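DynE8 (Micromonospora chersina, PDB 4AMM) acts in dynemicin biosynthesis as an iterative enediyne polyketide synthase, whose acyltransferase domain, the part crystallised here, probably loads malonyl units for chain extension. Local coordinates at residues A108-D113 with T269-S274; A220-A225 with A237-E242. One frame throughout, in Å; residues are numbered along the deposited sequence.

Contact 1. Residues A108-D113 with T269-S274; sequences APVHAD and TPLAVS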
ATOM      1  N   ALA A 108       1.598   8.396   9.249  1.00 28.32           N
ATOM      2  CA  ALA A 108       2.656   9.295   9.646  1.00 27.29           C
ATOM      3  C   ALA A 108       2.190  10.775   9.596  1.00 26.03           C
ATOM      4  O   ALA A 108       2.613  11.513   8.704  1.00 25.87           O
ATOM      5  CB  ALA A 108       3.870   9.099   8.697  1.00 27.03           C
ATOM      6  N   PRO A 109       1.294  11.189  10.526  1.00 24.30           N
ATOM      7  CA  PRO A 109       0.712  12.538  10.369  1.00 24.34           C
ATOM      8  C   PRO A 109       1.724  13.639  10.620  1.00 23.26           C
ATOM      9  O   PRO A 109       2.666  13.476  11.341  1.00 20.43           O
ATOM     10  CB  PRO A 109      -0.369  12.586  11.478  1.00 24.86           C
ATOM     11  CG  PRO A 109       0.144  11.504  12.520  1.00 25.52           C
ATOM     12  CD  PRO A 109       0.616  10.449  11.606  1.00 24.31           C
ATOM     13  N   VAL A 110       1.517  14.757   9.954  1.00 25.61           N
ATOM     14  CA  VAL A 110       2.334  15.934  10.103  1.00 26.17           C
ATOM     15  C   VAL A 110       1.883  16.648  11.377  1.00 27.81           C
ATOM     16  O   VAL A 110       0.670  16.668  11.712  1.00 29.73           O
ATOM     17  CB  VAL A 110       2.126  16.802   8.829  1.00 27.20           C
ATOM     18  CG1 VAL A 110       2.509  18.256   9.057  1.00 27.80           C
ATOM     19  CG2 VAL A 110       2.847  16.142   7.655  1.00 29.31           C
ATOM     20  N   HIS A 111       2.844  17.203  12.110  1.00 28.09           N
ATOM     21  CA  HIS A 111       2.584  17.826  13.421  1.00 31.83           C
ATOM     22  C   HIS A 111       1.614  19.025  13.363  1.00 34.44           C
ATOM     23  O   HIS A 111       0.588  19.052  14.052  1.00 34.28           O
ATOM     24  CB  HIS A 111       3.909  18.185  14.120  1.00 31.85           C
ATOM     25  CG  HIS A 111       3.757  18.884  15.438  1.00 36.90           C
ATOM     26  ND1 HIS A 111       3.284  18.255  16.577  1.00 40.39           N
ATOM     27  CD2 HIS A 111       4.051  20.158  15.807  1.00 39.90           C
ATOM     28  CE1 HIS A 111       3.284  19.114  17.584  1.00 42.61           C
ATOM     29  NE2 HIS A 111       3.746  20.276  17.146  1.00 40.13           N
ATOM     30  N   ALA A 112       1.928  19.995  12.536  1.00 37.78           N
ATOM     31  CA  ALA A 112       1.017  21.157  12.406  1.00 42.07           C
ATOM     32  C   ALA A 112       0.823  21.401  10.918  1.00 44.21           C
ATOM     33  O   ALA A 112       1.487  22.274  10.352  1.00 45.58           O
ATOM     34  CB  ALA A 112       1.611  22.411  13.111  1.00 41.57           C
ATOM     35  N   ASP A 113      -0.034  20.610  10.271  1.00 46.93           N
ATOM     36  CA  ASP A 113      -0.158  20.725   8.815  1.00 49.96           C
ATOM     37  C   ASP A 113      -0.878  22.014   8.489  1.00 52.04           C
ATOM     38  O   ASP A 113      -2.069  22.151   8.800  1.00 52.74           O
ATOM     39  CB  ASP A 113      -0.898  19.529   8.191  1.00 50.05           C
ATOM     40  CG  ASP A 113      -0.908  19.576   6.648  1.00 51.46           C
ATOM     41  OD1 ASP A 113      -0.453  20.600   6.064  1.00 49.69           O
ATOM     42  OD2 ASP A 113      -1.376  18.584   6.031  1.00 52.21           O
ATOM     43  N   THR A 269       9.757  18.820   7.609  1.00 14.61           N
ATOM     44  CA  THR A 269       8.401  18.808   8.187  1.00 14.82           C
ATOM     45  C   THR A 269       8.373  18.000   9.488  1.00 16.29           C
ATOM     46  O   THR A 269       8.492  16.792   9.438  1.00 15.32           O
ATOM     47  CB  THR A 269       7.426  18.221   7.179  1.00 16.94           C
ATOM     48  OG1 THR A 269       7.451  19.068   5.971  1.00 20.83           O
ATOM     49  CG2 THR A 269       5.983  18.274   7.714  1.00 20.18           C
ATOM     50  N   PRO A 270       8.098  18.634  10.662  1.00 16.07           N
ATOM     51  CA  PRO A 270       7.966  17.855  11.906  1.00 16.95           C
ATOM     52  C   PRO A 270       6.762  16.945  11.850  1.00 16.85           C
ATOM     53  O   PRO A 270       5.682  17.345  11.376  1.00 16.87           O
ATOM     54  CB  PRO A 270       7.716  18.952  12.984  1.00 19.15           C
ATOM     55  CG  PRO A 270       8.464  20.093  12.415  1.00 21.27           C
ATOM     56  CD  PRO A 270       8.105  20.086  10.940  1.00 19.78           C
ATOM     57  N   LEU A 271       6.914  15.676  12.252  1.00 14.15           N
ATOM     58  CA  LEU A 271       5.830  14.754  12.268  1.00 13.31           C
ATOM     59  C   LEU A 271       5.182  14.666  13.675  1.00 13.59           C
ATOM     60  O   LEU A 271       5.833  14.904  14.706  1.00 15.33           O
ATOM     61  CB  LEU A 271       6.307  13.342  11.825  1.00 14.35           C
ATOM     62  CG  LEU A 271       6.905  13.350  10.412  1.00 13.90           C
ATOM     63  CD1 LEU A 271       7.275  11.976  10.042  1.00 16.33           C
ATOM     64  CD2 LEU A 271       5.914  13.872   9.358  1.00 17.00           C
ATOM     65  N   ALA A 272       3.896  14.311  13.675  1.00 15.19           N
ATOM     66  CA  ALA A 272       3.158  14.108  14.947  1.00 16.39           C
ATOM     67  C   ALA A 272       3.380  12.720  15.432  1.00 17.43           C
ATOM     68  O   ALA A 272       2.578  11.790  15.210  1.00 21.69           O
ATOM     69  CB  ALA A 272       1.646  14.372  14.736  1.00 18.37           C
ATOM     70  N   VAL A 273       4.472  12.584  16.145  1.00 16.75           N
ATOM     71  CA  VAL A 273       4.856  11.356  16.851  1.00 16.62           C
ATOM     72  C   VAL A 273       5.687  11.775  18.017  1.00 14.70           C
ATOM     73  O   VAL A 273       6.495  12.707  17.950  1.00 18.09           O
ATOM     74  CB  VAL A 273       5.604  10.429  15.833  1.00 19.02           C
ATOM     75  CG1 VAL A 273       6.808  11.089  15.239  1.00 20.58           C
ATOM     76  CG2 VAL A 273       5.883   9.081  16.320  1.00 21.00           C
ATOM     77  N   SER A 274       5.567  10.962  19.076  1.00 16.57           N
ATOM     78  CA  SER A 274       6.298  11.202  20.325  1.00 16.82           C
ATOM     79  C   SER A 274       7.390  10.227  20.530  1.00 15.47           C
ATOM     80  O   SER A 274       7.902  10.066  21.643  1.00 15.25           O
ATOM     81  CB  SER A 274       5.297  11.030  21.532  1.00 19.25           C
ATOM     82  OG  SER A 274       4.260  11.999  21.420  1.00 28.85           O
TER
HETATM   83  O   HOH W   1       3.846  10.926  12.230  1.00 29.78           O
HETATM   84  O   HOH W   2       4.571  19.905  11.124  1.00 29.99           O
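Val110 and Leu271 form a single backbone bridge where the loop 108-113 runs past strand 268-270, an outer strand of the ferredoxin-like subdomain of the acyltransferase. Residues 108-111 and 269-272 run 99° apart, consistent with pairing at one place. Ala272 N donates to Pro109 O at 2.8 Å and His111 N to Pro270 O at 2.9 Å, both nearly straight; the two bonds flank the bridge as around a non-hydrogen-bonded antiparallel pair. Ala272 then centres an inverse gamma turn.

Although CB of Val110 points away from the strand, its methyls straddle Thr269 CG2, with CG1 at 3.7 Å and CG2 at 3.8 Å. An alanine here would lose both branches and would probably leave the threonine methyl without its apolar mate and the Leu271 CD2 flank less covered. Before the bridge, Pro109 CG lies 3.6 Å from Ala272 O and also touches Ala272 CB. His111 CG lies opposite its backbone N (chi1 177°), which carries the ring away while one edge stays near Ala272 CA and CB sits 3.4 Å from Pro270 O. Pro270 O accepts a second hydrogen bond from water 2, at 2.8 Å, and the same water accepts from Ala112 N.

Contact 2. Residues A220-A225 with A237-E242; sequences ADLAAA and AVDNGE
Asp221 and Glu242 bring their carboxylates together with the planes turned 80° apart, Asp221 OD2 lying 3.6 Å from Glu242 OE1. Like charges so close would be expected to repel, but each group has another neighbour. The CG of Asp221 sits between its backbone N and carbonyl carbon (chi1 67°), which turns OD1 back over the start of the helix; there it accepts from Ala224 N at 2.9 Å, met nearly along the C-O axis. Asp221 is thus the N-cap of helix 222-229, and the N-terminus of that helix would probably ease its negative charge. Glu242 starts from a CB pointing away from residues 220-225, but a bend at chi2 (-70°) folds the chain back until OE1 also lies 3.6 Å from Asp221 CB. Its side chain also touches Arg334.

These segments are the beginning of the first helix and the later part of the second strand of a ferredoxin-like subdomain, whose four strands are ordered 4-1-3-2, with the short strand 331-332 added beside 235-241. Here Asn240 and Gly241 both face His244 in a classic beta bulge, and Gly241 takes up backbone angles that would jam a side chain against the preceding carbonyl oxygen.

Farther back along the strand, Leu222 and Asp239 cross at about a right angle, Leu222 CD2 approaching Asp239 OD2 to 3.9 Å. That oxygen is buried yet satisfied, since it forms a salt bridge with NE of Arg334, a residue Leu222 also touches. The other carboxylate oxygen, Asp239 OD1, accepts a hydrogen bond from water 3 at 2.7 Å; the same water gives a weak bond to Gly241 O and accepts, again weakly, from Leu222 N at 3.1 Å.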
ATOM      1  N   ALA A 220      13.867  15.389   0.238  1.00 13.01           N
ATOM      2  CA  ALA A 220      15.247  15.217  -0.178  1.00 14.17           C
ATOM      3  C   ALA A 220      15.522  13.705  -0.244  1.00 14.17           C
ATOM      4  O   ALA A 220      14.735  12.883   0.263  1.00 14.75           O
ATOM      5  CB  ALA A 220      16.191  15.861   0.872  1.00 17.08           C
ATOM      6  N   ASP A 221      16.638  13.352  -0.907  1.00 13.14           N
ATOM      7  CA  ASP A 221      17.044  11.979  -1.017  1.00 12.89           C
ATOM      8  C   ASP A 221      17.921  11.501   0.117  1.00 13.30           C
ATOM      9  O   ASP A 221      18.287  12.267   1.012  1.00 13.42           O
ATOM     10  CB  ASP A 221      17.657  11.692  -2.396  1.00 15.02           C
ATOM     11  CG  ASP A 221      18.955  12.389  -2.644  1.00 17.98           C
ATOM     12  OD1 ASP A 221      19.723  12.808  -1.795  1.00 18.06           O
ATOM     13  OD2 ASP A 221      19.303  12.496  -3.858  1.00 22.49           O
ATOM     14  N   LEU A 222      18.286  10.225   0.080  1.00 12.81           N
ATOM     15  CA  LEU A 222      19.036   9.626   1.205  1.00 13.21           C
ATOM     16  C   LEU A 222      20.391  10.319   1.420  1.00 13.08           C
ATOM     17  O   LEU A 222      20.746  10.639   2.573  1.00 13.17           O
ATOM     18  CB  LEU A 222      19.179   8.129   0.908  1.00 11.39           C
ATOM     19  CG  LEU A 222      19.991   7.354   1.981  1.00 13.26           C
ATOM     20  CD1 LEU A 222      19.247   7.301   3.294  1.00 13.62           C
ATOM     21  CD2 LEU A 222      20.179   5.951   1.509  1.00 15.90           C
ATOM     22  N   ALA A 223      21.142  10.557   0.374  1.00 13.06           N
ATOM     23  CA  ALA A 223      22.426  11.258   0.554  1.00 13.44           C
ATOM     24  C   ALA A 223      22.237  12.660   1.108  1.00 12.26           C
ATOM     25  O   ALA A 223      23.027  13.098   1.966  1.00 13.09           O
ATOM     26  CB  ALA A 223      23.109  11.411  -0.781  1.00 14.86           C
ATOM     27  N   ALA A 224      21.192  13.396   0.658  1.00 13.96           N
ATOM     28  CA  ALA A 224      21.032  14.704   1.188  1.00 14.01           C
ATOM     29  C   ALA A 224      20.640  14.598   2.655  1.00 12.57           C
ATOM     30  O   ALA A 224      21.093  15.463   3.468  1.00 14.18           O
ATOM     31  CB  ALA A 224      19.966  15.438   0.375  1.00 14.22           C
ATOM     32  N   ALA A 225      19.784  13.648   3.010  1.00 12.03           N
ATOM     33  CA  ALA A 225      19.431  13.471   4.422  1.00 11.84           C
ATOM     34  C   ALA A 225      20.609  13.168   5.312  1.00 11.87           C
ATOM     35  O   ALA A 225      20.737  13.666   6.422  1.00 13.33           O
ATOM     36  CB  ALA A 225      18.407  12.408   4.579  1.00 12.21           C
ATOM     37  N   ALA A 237      15.522   7.169   9.550  1.00  9.33           N
ATOM     38  CA  ALA A 237      14.522   6.283  10.048  1.00  8.80           C
ATOM     39  C   ALA A 237      13.752   5.639   8.926  1.00 10.83           C
ATOM     40  O   ALA A 237      13.455   4.435   9.013  1.00  9.68           O
ATOM     41  CB  ALA A 237      13.563   7.126  10.964  1.00  9.57           C
ATOM     42  N   VAL A 238      13.397   6.405   7.866  1.00  9.32           N
ATOM     43  CA  VAL A 238      12.543   5.828   6.835  1.00  9.28           C
ATOM     44  C   VAL A 238      13.085   6.368   5.510  1.00 11.04           C
ATOM     45  O   VAL A 238      13.139   7.574   5.278  1.00 10.62           O
ATOM     46  CB  VAL A 238      11.086   6.279   7.008  1.00 10.72           C
ATOM     47  CG1 VAL A 238      10.193   5.669   5.868  1.00 13.94           C
ATOM     48  CG2 VAL A 238      10.528   5.946   8.402  1.00 12.21           C
ATOM     49  N   ASP A 239      13.516   5.481   4.621  1.00 10.90           N
ATOM     50  CA  ASP A 239      13.983   5.870   3.248  1.00 11.91           C
ATOM     51  C   ASP A 239      12.872   5.566   2.300  1.00 11.57           C
ATOM     52  O   ASP A 239      12.677   4.400   1.857  1.00 12.14           O
ATOM     53  CB  ASP A 239      15.237   5.095   2.870  1.00 12.62           C
ATOM     54  CG  ASP A 239      15.717   5.430   1.492  1.00 13.00           C
ATOM     55  OD1 ASP A 239      15.225   6.402   0.853  1.00 16.13           O
ATOM     56  OD2 ASP A 239      16.568   4.585   1.001  1.00 16.05           O
ATOM     57  N   ASN A 240      12.009   6.551   2.007  1.00 10.40           N
ATOM     58  CA  ASN A 240      10.782   6.251   1.203  1.00 12.10           C
ATOM     59  C   ASN A 240      10.970   6.482  -0.261  1.00 15.90           C
ATOM     60  O   ASN A 240      10.129   6.097  -1.066  1.00 21.79           O
ATOM     61  CB  ASN A 240       9.643   7.157   1.622  1.00 13.65           C
ATOM     62  CG  ASN A 240       8.923   6.617   2.788  1.00 13.26           C
ATOM     63  OD1 ASN A 240       8.897   5.366   3.006  1.00 13.42           O
ATOM     64  ND2 ASN A 240       8.362   7.521   3.603  1.00 13.76           N
ATOM     65  N   GLY A 241      12.085   7.107  -0.619  1.00 12.83           N
ATOM     66  CA  GLY A 241      12.436   7.359  -2.051  1.00 13.67           C
ATOM     67  C   GLY A 241      13.268   8.602  -2.206  1.00 13.29           C
ATOM     68  O   GLY A 241      13.707   9.253  -1.241  1.00 13.47           O
ATOM     69  N   GLU A 242      13.489   8.987  -3.460  1.00 15.11           N
ATOM     70  CA  GLU A 242      14.301  10.141  -3.816  1.00 15.33           C
ATOM     71  C   GLU A 242      13.740  11.454  -3.313  1.00 13.53           C
ATOM     72  O   GLU A 242      14.519  12.431  -3.250  1.00 15.46           O
ATOM     73  CB  GLU A 242      14.549  10.219  -5.379  1.00 19.12           C
ATOM     74  CG  GLU A 242      15.260   8.910  -5.914  1.00 25.89           C
ATOM     75  CD  GLU A 242      16.722   8.737  -5.495  1.00 35.59           C
ATOM     76  OE1 GLU A 242      17.501   9.755  -5.455  1.00 40.90           O
ATOM     77  OE2 GLU A 242      17.102   7.541  -5.291  1.00 39.13           O
TER
HETATM   78  O   HOH W   3      16.288   8.121  -0.889  1.00 15.08           O

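In the fold
Contacts 1 and 2 lie in the same ferredoxin-like subdomain, on one mixed sheet: contact 1 at the outer strand 268-270, contact 2 where the start of helix 222-229 meets strand 235-241. Their centres are about 17 Å apart and their nearest atoms about 7 Å; strands 213-218 and 244-250 separate them across the sheet, and Met215 touches side chains of both 269-274 and 237-242. Both segments of contact 2 fall in the sequence between those of contact 1. Contact 2 also borders the probable active site: Asn240 OD1 is hydrogen-bonded to NE2 of His175, which precedes the likely nucleophilic serine, while Ala237 touches His278, by family resemblance probably the catalytic histidine, a few residues beyond contact 1.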